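Local coordinates for protein fervidolysin (Fervidobacterium pennivorans, PDB 1R6V) that degrades keratin into peptides as a subtilisin-like serine protease, which lets the bacterium grow on native feathers, at residues K102-K107 and Y376-S381; G197-T202 and G358-N363; N265-G270 and V292-N297; I314-L319 and V340-V345. The protein carries 1 engineered substitution. All coordinates share one frame; numbering follows the deposited sequence.

Contact 1 of 4, residues K102-K107 and Y376-S381; sequences KPTVVK and YYQGTS
T104 and V105 run antiparallel to Q378 and Y377, with T104 N bonded to Q378 O, Q378 N to T104 O and V106 N to Y376 O, all at 2.9–3.0 Å. The last is nearly straight (168°), although its donor stands above the carbonyl plane. On one face T104 and Q378 lie side by side; T104 OG1 holds a water at 3.0 Å that Q378 NE2 reaches weakly. V106 spans two residues of the partner strand, CG1 at Q378 OE1 (3.5 Å) and CG2 near Y376 CB. Y377, with CG beside its backbone N (chi1 -72°), brings its ring against P103 and V105: P103 CG touches Y377 CD2 (3.7 Å) and V105 CG2 touches Y377 CE1 (3.5 Å), both obliquely. Its hydroxyl is hydrogen-bonded to S199. With an alanine here the ring would be gone, which would probably open a gap beside P103 and V105 and leave S199 OG without its tyrosine partner. P103 CB lies 3.3 Å from OG of S381, the probable charge-relay serine. The backbone angles of G379 would jam a CB against the carbonyl O of Q378, and it would also come close to P103 CA. Three backbone bonds thus join the chains while P103, V105 and V106 add apolar contacts, consistent with a propeptide still lodged at the active site.

Contact 2 of 4, residues G197-T202 and G358-N363; sequences GGSAGT and GYEGHN. Engineered in segment 197-202: A200 (natural residue His).
S199 N donates to E360 OE2 at 2.8 Å in a fairly straight bond (163°), meeting the carboxylate oxygen on its anti side and 22° out of the carboxylate plane. E360 swings CG away from its carbonyl carbon (chi1 -64°) and runs extended from there, which carries OE2 to the turn before helix 200-209. S199 OG also approaches E360 OE2, but only weakly at 3.3 Å; its main polar partner is Y377. The tight part of the contact is the backbone of two glycines. G198 C lies 3.3 Å from G358 O, and G198 CA lies 3.1 Å from E360 OE2. A CB on G198 would run into that oxygen, and one on G358 would run into G198 O, so this close approach needs bare backbone at both places. G358 N is further bonded to S195. The looser side is the solvent side of E360, an exposed residue. A water donates to E360 OE2 (2.9 Å) and accepts from A200 N (3.1 Å), tying the carboxylate to a second backbone N-H, while E360 OE1 has a long, weak ion pair with K102. Further along the loop Y359 OH and H362 ND1 are hydrogen-bonded at 2.8 Å. G361 N sits above the tyrosine ring. E360 OE2, held by S199 N and through water by A200 N at the start of helix 200-209, would probably be stabilised there. This helix start probably carries the charge-relay histidine of the subtilase fold, replaced here by the engineered A200.

Contact 3 of 4, residues N265-G270 and V292-N297; sequences NHSWGG and VVSAGN
H266 and V293 pair in parallel, as do N265 and V292, joining the two strands of a beta-alpha-beta unit whose helix is 275-286, within the largely parallel core sheet of the subtilase domain. Backbone bonds come first: H266 N donates to V292 O at 2.8 Å, and S294 N donates to H266 O at 2.9 Å, so H266 uses both its backbone polar groups on this neighbour. V293 CA adds a C-H...O contact to the same H266 oxygen. Apolar packing is modest: V293 CG2 meets H266 CB at 4.0 Å, the two side chains passing at a slant, and helix 246-258 lies against H266 through I253. N265 and V292 occupy the other face, against helix 380-397, where N265 ND2 is bonded to T388. Past the paired residues two serines close in, S267 OG resting 3.3 Å from S294 CB; S267 also touches S381. Polar side-chain bonding fixes the turn of the imidazole. Torsions of -58° (chi1) and -90° (chi2) bring its CD2 edge to V292 O and turn ND1 toward the indole N-H: W268 NE1 donates to H266 ND1 at 3.0 Å, only 11° out of the imidazole plane.

Contact 4 of 4, residues I314-L319 and V340-V345; sequences IQVAAL and VGAPGV
V316 to L319 and V340 to P343 pair as neighbouring parallel strands of the subtilase core sheet, connected without an intervening helix; the axes of strands 314-319 and 340-343 cross at -42°. Four backbone bonds alternate along them. A317 N donates to V340 O (2.9 Å) and A342 N to A317 O (3.0 Å); L319 N then donates to A342 O at 2.8 Å, tilted 31° from the carbonyl plane. C-H...O contacts fill in between, the shorter being G341 CA to A317 O at 3.2 Å. Apolar packing divides by face. V316, A318, V340 and A342 share one, with V316 CG1 4.3 Å from A342 CB and helix 380-397 against it through A383 and H386. Elsewhere L319, its CG anti to the carbonyl carbon (chi1 -62°), folds back over the partner strand and sets CD1 3.5 Å from G341 C. A CB on G341 would strike L319 CG, and one on G344 would strike A318 CB, so both glycines let the chains close up. Trimming the leucine to an alanine would probably open a gap over the G341–A342 peptide. V345 CG2 touches L319 O, the same oxygen that accepts G344 N at 2.9 Å, in the carbonyl plane.

In the fold
Segment 376-381 is the hub. Contact 1 meets contact 2 where Y377 OH lies 2.8 Å from S199 OG, and contact 4 where G379 N lies 2.8 Å from G344 O. Contacts 3 and 4 belong to one sheet: strands 290-294 and 314-322 are adjacent, with V316 N 2.9 Å from V293 O. S267 OG of contact 3 approaches S381 CA at 3.5 Å. Contacts 2 and 4 do not touch, their centres being about 21 Å apart. The probable charge-relay site falls among them: S381 in contact 1, the natural histidine's position (engineered A200) in contact 2. The side chain of S381 is about 6 Å from that of D162. The propeptide's P103 comes within about 4 Å of A200, side chain to side chain.

Contact 1 of 4, residues K102-K107 and Y376-S381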
loop_
_atom_site.group_PDB
_atom_site.type_symbol
_atom_site.label_atom_id
_atom_site.label_comp_id
_atom_site.label_asym_id
_atom_site.label_seq_id
_atom_site.Cartn_x
_atom_site.Cartn_y
_atom_site.Cartn_z
ATOM N N LYS A 102 15.979 -3.896 8.310
ATOM C CA LYS A 102 17.411 -4.142 8.467
ATOM C C LYS A 102 17.921 -5.459 9.039
ATOM O O LYS A 102 17.544 -5.868 10.136
ATOM C CB LYS A 102 18.032 -2.995 9.281
ATOM C CG LYS A 102 18.051 -1.635 8.575
ATOM C CD LYS A 102 19.260 -1.460 7.648
ATOM C CE LYS A 102 20.570 -1.335 8.422
ATOM N NZ LYS A 102 21.754 -1.345 7.510
ATOM N N PRO A 103 18.820 -6.130 8.301
ATOM C CA PRO A 103 19.366 -7.398 8.796
ATOM C C PRO A 103 20.406 -7.108 9.869
ATOM O O PRO A 103 20.979 -6.019 9.891
ATOM C CB PRO A 103 20.003 -8.008 7.551
ATOM C CG PRO A 103 20.443 -6.817 6.769
ATOM C CD PRO A 103 19.283 -5.854 6.928
ATOM N N THR A 104 20.643 -8.066 10.760
ATOM C CA THR A 104 21.648 -7.883 11.804
ATOM C C THR A 104 22.750 -8.920 11.620
ATOM O O THR A 104 22.518 -9.992 11.070
ATOM C CB THR A 104 21.041 -8.015 13.213
ATOM O OG1 THR A 104 20.366 -9.271 13.335
ATOM C CG2 THR A 104 20.049 -6.892 13.468
ATOM N N VAL A 105 23.955 -8.597 12.065
ATOM C CA VAL A 105 25.068 -9.511 11.919
ATOM C C VAL A 105 25.062 -10.608 12.976
ATOM O O VAL A 105 24.646 -10.384 14.121
ATOM C CB VAL A 105 26.410 -8.745 11.985
ATOM C CG1 VAL A 105 27.593 -9.724 12.008
ATOM C CG2 VAL A 105 26.525 -7.820 10.780
ATOM N N VAL A 106 25.470 -11.809 12.569
ATOM C CA VAL A 106 25.584 -12.926 13.498
ATOM C C VAL A 106 26.903 -13.632 13.222
ATOM O O VAL A 106 27.545 -13.407 12.191
ATOM C CB VAL A 106 24.411 -13.955 13.398
ATOM C CG1 VAL A 106 23.082 -13.257 13.676
ATOM C CG2 VAL A 106 24.407 -14.652 12.034
ATOM N N LYS A 107 27.323 -14.478 14.160
ATOM C CA LYS A 107 28.571 -15.211 14.001
ATOM C C LYS A 107 28.374 -16.492 13.219
ATOM O O LYS A 107 27.272 -17.036 13.166
ATOM C CB LYS A 107 29.140 -15.585 15.373
ATOM C CG LYS A 107 29.531 -14.416 16.240
ATOM C CD LYS A 107 30.734 -13.676 15.693
ATOM C CE LYS A 107 31.159 -12.574 16.662
ATOM N NZ LYS A 107 32.345 -11.820 16.184
ATOM N N TYR A 376 27.855 -12.725 7.666
ATOM C CA TYR A 376 26.715 -13.554 8.037
ATOM C C TYR A 376 25.626 -12.658 8.628
ATOM O O TYR A 376 25.856 -11.969 9.617
ATOM C CB TYR A 376 27.109 -14.595 9.096
ATOM C CG TYR A 376 28.239 -15.515 8.700
ATOM C CD1 TYR A 376 29.556 -15.087 8.803
ATOM C CD2 TYR A 376 27.996 -16.804 8.229
ATOM C CE1 TYR A 376 30.608 -15.906 8.453
ATOM C CE2 TYR A 376 29.063 -17.644 7.868
ATOM C CZ TYR A 376 30.362 -17.174 7.988
ATOM O OH TYR A 376 31.437 -17.950 7.631
ATOM N N TYR A 377 24.440 -12.692 8.031
ATOM C CA TYR A 377 23.322 -11.883 8.495
ATOM C C TYR A 377 22.136 -12.747 8.911
ATOM O O TYR A 377 22.040 -13.929 8.562
ATOM C CB TYR A 377 22.824 -10.948 7.383
ATOM C CG TYR A 377 23.719 -9.781 7.030
ATOM C CD1 TYR A 377 24.883 -9.509 7.747
ATOM C CD2 TYR A 377 23.371 -8.928 5.985
ATOM C CE1 TYR A 377 25.688 -8.403 7.434
ATOM C CE2 TYR A 377 24.160 -7.830 5.656
ATOM C CZ TYR A 377 25.316 -7.568 6.380
ATOM O OH TYR A 377 26.106 -6.481 6.048
ATOM N N GLN A 378 21.217 -12.120 9.632
ATOM C CA GLN A 378 19.993 -12.768 10.057
ATOM C C GLN A 378 18.874 -11.753 9.865
ATOM O O GLN A 378 19.105 -10.546 9.940
ATOM C CB GLN A 378 20.112 -13.170 11.524
ATOM C CG GLN A 378 18.821 -13.395 12.245
ATOM C CD GLN A 378 19.003 -13.226 13.755
ATOM O OE1 GLN A 378 19.769 -13.952 14.376
ATOM N NE2 GLN A 378 18.300 -12.260 14.340
ATOM N N GLY A 379 17.674 -12.239 9.580
ATOM C CA GLY A 379 16.551 -11.342 9.421
ATOM C C GLY A 379 15.621 -11.799 8.323
ATOM O O GLY A 379 15.983 -12.645 7.501
ATOM N N THR A 380 14.417 -11.245 8.315
ATOM C CA THR A 380 13.470 -11.609 7.279
ATOM C C THR A 380 14.023 -11.126 5.933
ATOM O O THR A 380 13.688 -11.669 4.877
ATOM C CB THR A 380 12.087 -10.993 7.556
ATOM O OG1 THR A 380 11.702 -11.285 8.910
ATOM C CG2 THR A 380 11.064 -11.607 6.640
ATOM N N SER A 381 14.912 -10.135 5.965
ATOM C CA SER A 381 15.482 -9.635 4.713
ATOM C C SER A 381 16.482 -10.648 4.137
ATOM O O SER A 381 16.889 -10.563 2.971
ATOM C CB SER A 381 16.158 -8.274 4.927
ATOM O OG SER A 381 17.329 -8.391 5.710
HETATM O O HOH W 1 17.372 -9.302 13.045
#

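Contact 2 of 4, residues G197-T202 and G358-N363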
loop_
_atom_site.group_PDB
_atom_site.type_symbol
_atom_site.label_atom_id
_atom_site.label_comp_id
_atom_site.label_asym_id
_atom_site.label_seq_id
_atom_site.Cartn_x
_atom_site.Cartn_y
_atom_site.Cartn_z
ATOM N N GLY A 197 22.923 3.096 -0.236
ATOM C CA GLY A 197 22.209 2.989 1.029
ATOM C C GLY A 197 22.789 2.060 2.082
ATOM O O GLY A 197 22.231 1.927 3.170
ATOM N N GLY A 198 23.895 1.407 1.764
ATOM C CA GLY A 198 24.486 0.507 2.737
ATOM C C GLY A 198 24.762 -0.852 2.128
ATOM O O GLY A 198 24.740 -1.005 0.907
ATOM N N SER A 199 24.952 -1.849 2.986
ATOM C CA SER A 199 25.311 -3.198 2.554
ATOM C C SER A 199 24.205 -4.204 2.243
ATOM O O SER A 199 24.470 -5.195 1.571
ATOM C CB SER A 199 26.224 -3.816 3.616
ATOM O OG SER A 199 25.491 -4.007 4.823
ATOM N N ALA A 200 22.984 -3.955 2.709
ATOM C CA ALA A 200 21.884 -4.901 2.515
ATOM C C ALA A 200 21.645 -5.406 1.104
ATOM O O ALA A 200 21.590 -6.610 0.889
ATOM C CB ALA A 200 20.596 -4.322 3.065
ATOM N N GLY A 201 21.502 -4.494 0.152
ATOM C CA GLY A 201 21.237 -4.909 -1.226
ATOM C C GLY A 201 22.264 -5.856 -1.824
ATOM O O GLY A 201 21.951 -6.746 -2.619
ATOM N N THR A 202 23.525 -5.663 -1.457
ATOM C CA THR A 202 24.587 -6.534 -1.969
ATOM C C THR A 202 24.473 -7.933 -1.369
ATOM O O THR A 202 24.706 -8.932 -2.050
ATOM C CB THR A 202 25.968 -5.971 -1.614
ATOM O OG1 THR A 202 26.087 -4.657 -2.168
ATOM C CG2 THR A 202 27.082 -6.840 -2.182
ATOM N N GLY A 358 28.827 1.526 -0.025
ATOM C CA GLY A 358 28.036 1.035 1.090
ATOM C C GLY A 358 28.687 0.118 2.112
ATOM O O GLY A 358 27.987 -0.653 2.768
ATOM N N TYR A 359 30.007 0.181 2.269
ATOM C CA TYR A 359 30.671 -0.662 3.266
ATOM C C TYR A 359 30.113 -0.496 4.693
ATOM O O TYR A 359 29.969 0.626 5.190
ATOM C CB TYR A 359 32.176 -0.362 3.305
ATOM C CG TYR A 359 32.942 -1.279 4.233
ATOM C CD1 TYR A 359 33.099 -2.635 3.928
ATOM C CD2 TYR A 359 33.506 -0.798 5.417
ATOM C CE1 TYR A 359 33.802 -3.490 4.776
ATOM C CE2 TYR A 359 34.210 -1.644 6.280
ATOM C CZ TYR A 359 34.354 -2.987 5.952
ATOM O OH TYR A 359 35.033 -3.835 6.798
ATOM N N GLU A 360 29.817 -1.617 5.350
ATOM C CA GLU A 360 29.310 -1.615 6.724
ATOM C C GLU A 360 29.985 -2.720 7.529
ATOM O O GLU A 360 29.395 -3.283 8.463
ATOM C CB GLU A 360 27.800 -1.831 6.758
ATOM C CG GLU A 360 26.999 -0.724 6.106
ATOM C CD GLU A 360 25.541 -0.811 6.476
ATOM O OE1 GLU A 360 25.247 -0.838 7.696
ATOM O OE2 GLU A 360 24.690 -0.852 5.562
ATOM N N GLY A 361 31.222 -3.023 7.158
ATOM C CA GLY A 361 31.977 -4.062 7.836
ATOM C C GLY A 361 31.861 -5.395 7.118
ATOM O O GLY A 361 31.079 -5.546 6.179
ATOM N N HIS A 362 32.658 -6.361 7.540
ATOM C CA HIS A 362 32.615 -7.688 6.944
ATOM C C HIS A 362 33.281 -8.652 7.911
ATOM O O HIS A 362 33.959 -8.223 8.855
ATOM C CB HIS A 362 33.316 -7.709 5.567
ATOM C CG HIS A 362 34.813 -7.635 5.631
ATOM N ND1 HIS A 362 35.495 -6.477 5.938
ATOM C CD2 HIS A 362 35.760 -8.579 5.406
ATOM C CE1 HIS A 362 36.796 -6.707 5.894
ATOM N NE2 HIS A 362 36.983 -7.976 5.575
ATOM N N ASN A 363 33.072 -9.949 7.713
ATOM C CA ASN A 363 33.695 -10.926 8.602
ATOM C C ASN A 363 35.022 -11.347 7.963
ATOM O O ASN A 363 35.048 -12.057 6.966
ATOM C CB ASN A 363 32.775 -12.139 8.811
ATOM C CG ASN A 363 33.338 -13.114 9.829
ATOM O OD1 ASN A 363 34.491 -13.531 9.723
ATOM N ND2 ASN A 363 32.529 -13.483 10.816
HETATM O O HOH W 2 22.101 -1.765 4.779
#

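Contact 3 of 4, residues N265-G270 and V292-N297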
loop_
_atom_site.group_PDB
_atom_site.type_symbol
_atom_site.label_atom_id
_atom_site.label_comp_id
_atom_site.label_asym_id
_atom_site.label_seq_id
_atom_site.Cartn_x
_atom_site.Cartn_y
_atom_site.Cartn_z
ATOM N N ASN A 265 12.586 -8.187 -5.329
ATOM C CA ASN A 265 12.777 -8.523 -3.920
ATOM C C ASN A 265 12.641 -7.226 -3.111
ATOM O O ASN A 265 13.302 -6.242 -3.421
ATOM C CB ASN A 265 14.166 -9.140 -3.714
ATOM C CG ASN A 265 14.405 -9.541 -2.265
ATOM O OD1 ASN A 265 14.885 -8.738 -1.446
ATOM N ND2 ASN A 265 14.039 -10.772 -1.935
ATOM N N HIS A 266 11.755 -7.229 -2.117
ATOM C CA HIS A 266 11.507 -6.056 -1.257
ATOM C C HIS A 266 11.610 -6.394 0.226
ATOM O O HIS A 266 10.956 -7.333 0.685
ATOM C CB HIS A 266 10.079 -5.529 -1.432
ATOM C CG HIS A 266 9.732 -5.128 -2.829
ATOM N ND1 HIS A 266 9.922 -3.844 -3.307
ATOM C CD2 HIS A 266 9.203 -5.843 -3.849
ATOM C CE1 HIS A 266 9.524 -3.795 -4.571
ATOM N NE2 HIS A 266 9.083 -4.994 -4.920
ATOM N N SER A 267 12.392 -5.633 0.982
ATOM C CA SER A 267 12.447 -5.863 2.425
ATOM C C SER A 267 12.441 -4.504 3.104
ATOM O O SER A 267 13.420 -4.089 3.735
ATOM C CB SER A 267 13.687 -6.660 2.814
ATOM O OG SER A 267 13.543 -8.005 2.363
ATOM N N TRP A 268 11.322 -3.810 2.940
ATOM C CA TRP A 268 11.107 -2.488 3.508
ATOM C C TRP A 268 9.618 -2.287 3.724
ATOM O O TRP A 268 8.792 -3.062 3.234
ATOM C CB TRP A 268 11.632 -1.414 2.553
ATOM C CG TRP A 268 10.995 -1.481 1.156
ATOM C CD1 TRP A 268 11.355 -2.310 0.124
ATOM C CD2 TRP A 268 9.882 -0.711 0.681
ATOM N NE1 TRP A 268 10.527 -2.095 -0.971
ATOM C CE2 TRP A 268 9.618 -1.125 -0.649
ATOM C CE3 TRP A 268 9.076 0.290 1.250
ATOM C CZ2 TRP A 268 8.588 -0.574 -1.414
ATOM C CZ3 TRP A 268 8.055 0.836 0.488
ATOM C CH2 TRP A 268 7.819 0.402 -0.833
ATOM N N GLY A 269 9.261 -1.246 4.463
ATOM C CA GLY A 269 7.856 -0.991 4.665
ATOM C C GLY A 269 7.535 0.106 5.643
ATOM O O GLY A 269 8.427 0.706 6.242
ATOM N N GLY A 270 6.239 0.345 5.797
ATOM C CA GLY A 270 5.755 1.376 6.697
ATOM C C GLY A 270 4.260 1.255 6.908
ATOM O O GLY A 270 3.571 0.541 6.181
ATOM N N VAL A 292 8.077 -10.277 -4.261
ATOM C CA VAL A 292 8.432 -10.976 -3.019
ATOM C C VAL A 292 8.728 -9.896 -1.977
ATOM O O VAL A 292 9.537 -8.993 -2.225
ATOM C CB VAL A 292 9.685 -11.871 -3.238
ATOM C CG1 VAL A 292 10.061 -12.585 -1.933
ATOM C CG2 VAL A 292 9.385 -12.923 -4.345
ATOM N N VAL A 293 8.061 -9.975 -0.834
ATOM C CA VAL A 293 8.247 -8.972 0.220
ATOM C C VAL A 293 8.485 -9.661 1.545
ATOM O O VAL A 293 7.779 -10.612 1.908
ATOM C CB VAL A 293 6.998 -8.080 0.366
ATOM C CG1 VAL A 293 7.244 -6.976 1.404
ATOM C CG2 VAL A 293 6.636 -7.495 -0.979
ATOM N N SER A 294 9.470 -9.181 2.288
ATOM C CA SER A 294 9.727 -9.810 3.568
ATOM C C SER A 294 8.619 -9.446 4.566
ATOM O O SER A 294 8.034 -8.353 4.516
ATOM C CB SER A 294 11.081 -9.355 4.107
ATOM O OG SER A 294 10.956 -8.015 4.519
ATOM N N ALA A 295 8.309 -10.389 5.453
ATOM C CA ALA A 295 7.316 -10.173 6.510
ATOM C C ALA A 295 7.933 -9.145 7.467
ATOM O O ALA A 295 9.131 -8.891 7.411
ATOM C CB ALA A 295 7.059 -11.484 7.263
ATOM N N GLY A 296 7.118 -8.567 8.342
ATOM C CA GLY A 296 7.610 -7.575 9.289
ATOM C C GLY A 296 8.909 -7.888 10.017
ATOM O O GLY A 296 9.384 -9.031 10.030
ATOM N N ASN A 297 9.480 -6.856 10.641
ATOM C CA ASN A 297 10.743 -6.968 11.374
ATOM C C ASN A 297 10.589 -7.378 12.835
ATOM O O ASN A 297 11.508 -7.954 13.422
ATOM C CB ASN A 297 11.504 -5.649 11.295
#

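Contact 4 of 4, residues I314-L319 and V340-V345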
loop_
_atom_site.group_PDB
_atom_site.type_symbol
_atom_site.label_atom_id
_atom_site.label_comp_id
_atom_site.label_asym_id
_atom_site.label_seq_id
_atom_site.Cartn_x
_atom_site.Cartn_y
_atom_site.Cartn_z
ATOM N N ILE A 314 4.049 -12.049 -2.440
ATOM C CA ILE A 314 4.456 -13.283 -1.775
ATOM C C ILE A 314 5.202 -12.812 -0.528
ATOM O O ILE A 314 6.340 -12.346 -0.620
ATOM C CB ILE A 314 5.421 -14.112 -2.631
ATOM C CG1 ILE A 314 4.745 -14.524 -3.945
ATOM C CG2 ILE A 314 5.873 -15.338 -1.853
ATOM C CD1 ILE A 314 5.603 -15.449 -4.826
ATOM N N GLN A 315 4.564 -12.920 0.634
ATOM C CA GLN A 315 5.196 -12.473 1.882
ATOM C C GLN A 315 6.021 -13.615 2.479
ATOM O O GLN A 315 5.545 -14.741 2.579
ATOM C CB GLN A 315 4.130 -11.989 2.866
ATOM C CG GLN A 315 4.722 -11.405 4.136
ATOM C CD GLN A 315 3.665 -10.822 5.071
ATOM O OE1 GLN A 315 2.566 -10.467 4.644
ATOM N NE2 GLN A 315 4.006 -10.708 6.347
ATOM N N VAL A 316 7.254 -13.316 2.879
ATOM C CA VAL A 316 8.177 -14.335 3.361
ATOM C C VAL A 316 8.632 -14.198 4.805
ATOM O O VAL A 316 9.067 -13.127 5.225
ATOM C CB VAL A 316 9.436 -14.337 2.463
ATOM C CG1 VAL A 316 10.427 -15.399 2.898
ATOM C CG2 VAL A 316 9.024 -14.523 1.010
ATOM N N ALA A 317 8.544 -15.292 5.553
ATOM C CA ALA A 317 8.982 -15.297 6.944
ATOM C C ALA A 317 10.394 -15.852 7.057
ATOM O O ALA A 317 10.848 -16.619 6.211
ATOM C CB ALA A 317 8.035 -16.137 7.780
ATOM N N ALA A 318 11.088 -15.476 8.128
ATOM C CA ALA A 318 12.451 -15.946 8.361
ATOM C C ALA A 318 12.443 -17.228 9.194
ATOM O O ALA A 318 11.759 -17.301 10.217
ATOM C CB ALA A 318 13.239 -14.872 9.087
ATOM N N LEU A 319 13.199 -18.226 8.745
ATOM C CA LEU A 319 13.293 -19.497 9.459
ATOM C C LEU A 319 14.696 -19.731 10.008
ATOM O O LEU A 319 15.700 -19.379 9.390
ATOM C CB LEU A 319 12.923 -20.665 8.533
ATOM C CG LEU A 319 11.504 -20.672 7.961
ATOM C CD1 LEU A 319 11.311 -21.918 7.090
ATOM C CD2 LEU A 319 10.490 -20.682 9.122
ATOM N N VAL A 340 5.200 -18.340 2.722
ATOM C CA VAL A 340 6.174 -19.369 3.072
ATOM C C VAL A 340 7.324 -18.768 3.886
ATOM O O VAL A 340 7.456 -17.546 4.000
ATOM C CB VAL A 340 6.812 -20.028 1.809
ATOM C CG1 VAL A 340 5.731 -20.697 0.948
ATOM C CG2 VAL A 340 7.571 -18.975 0.989
ATOM N N GLY A 341 8.134 -19.648 4.459
ATOM C CA GLY A 341 9.295 -19.194 5.198
ATOM C C GLY A 341 10.524 -19.694 4.456
ATOM O O GLY A 341 10.443 -20.605 3.619
ATOM N N ALA A 342 11.675 -19.097 4.738
ATOM C CA ALA A 342 12.913 -19.526 4.096
ATOM C C ALA A 342 14.042 -19.260 5.072
ATOM O O ALA A 342 13.861 -18.514 6.031
ATOM C CB ALA A 342 13.158 -18.742 2.773
ATOM N N PRO A 343 15.224 -19.851 4.825
ATOM C CA PRO A 343 16.386 -19.656 5.709
ATOM C C PRO A 343 16.644 -18.168 5.917
ATOM O O PRO A 343 16.752 -17.421 4.950
ATOM C CB PRO A 343 17.522 -20.377 4.966
ATOM C CG PRO A 343 17.025 -20.525 3.561
ATOM C CD PRO A 343 15.556 -20.741 3.699
ATOM N N GLY A 344 16.732 -17.742 7.178
ATOM C CA GLY A 344 16.930 -16.333 7.466
ATOM C C GLY A 344 17.804 -16.068 8.681
ATOM O O GLY A 344 17.732 -14.995 9.289
ATOM N N VAL A 345 18.618 -17.047 9.038
ATOM C CA VAL A 345 19.528 -16.902 10.174
ATOM C C VAL A 345 20.872 -17.483 9.744
ATOM O O VAL A 345 20.915 -18.513 9.092
ATOM C CB VAL A 345 18.971 -17.634 11.433
ATOM C CG1 VAL A 345 19.889 -17.401 12.613
ATOM C CG2 VAL A 345 17.574 -17.118 11.767
#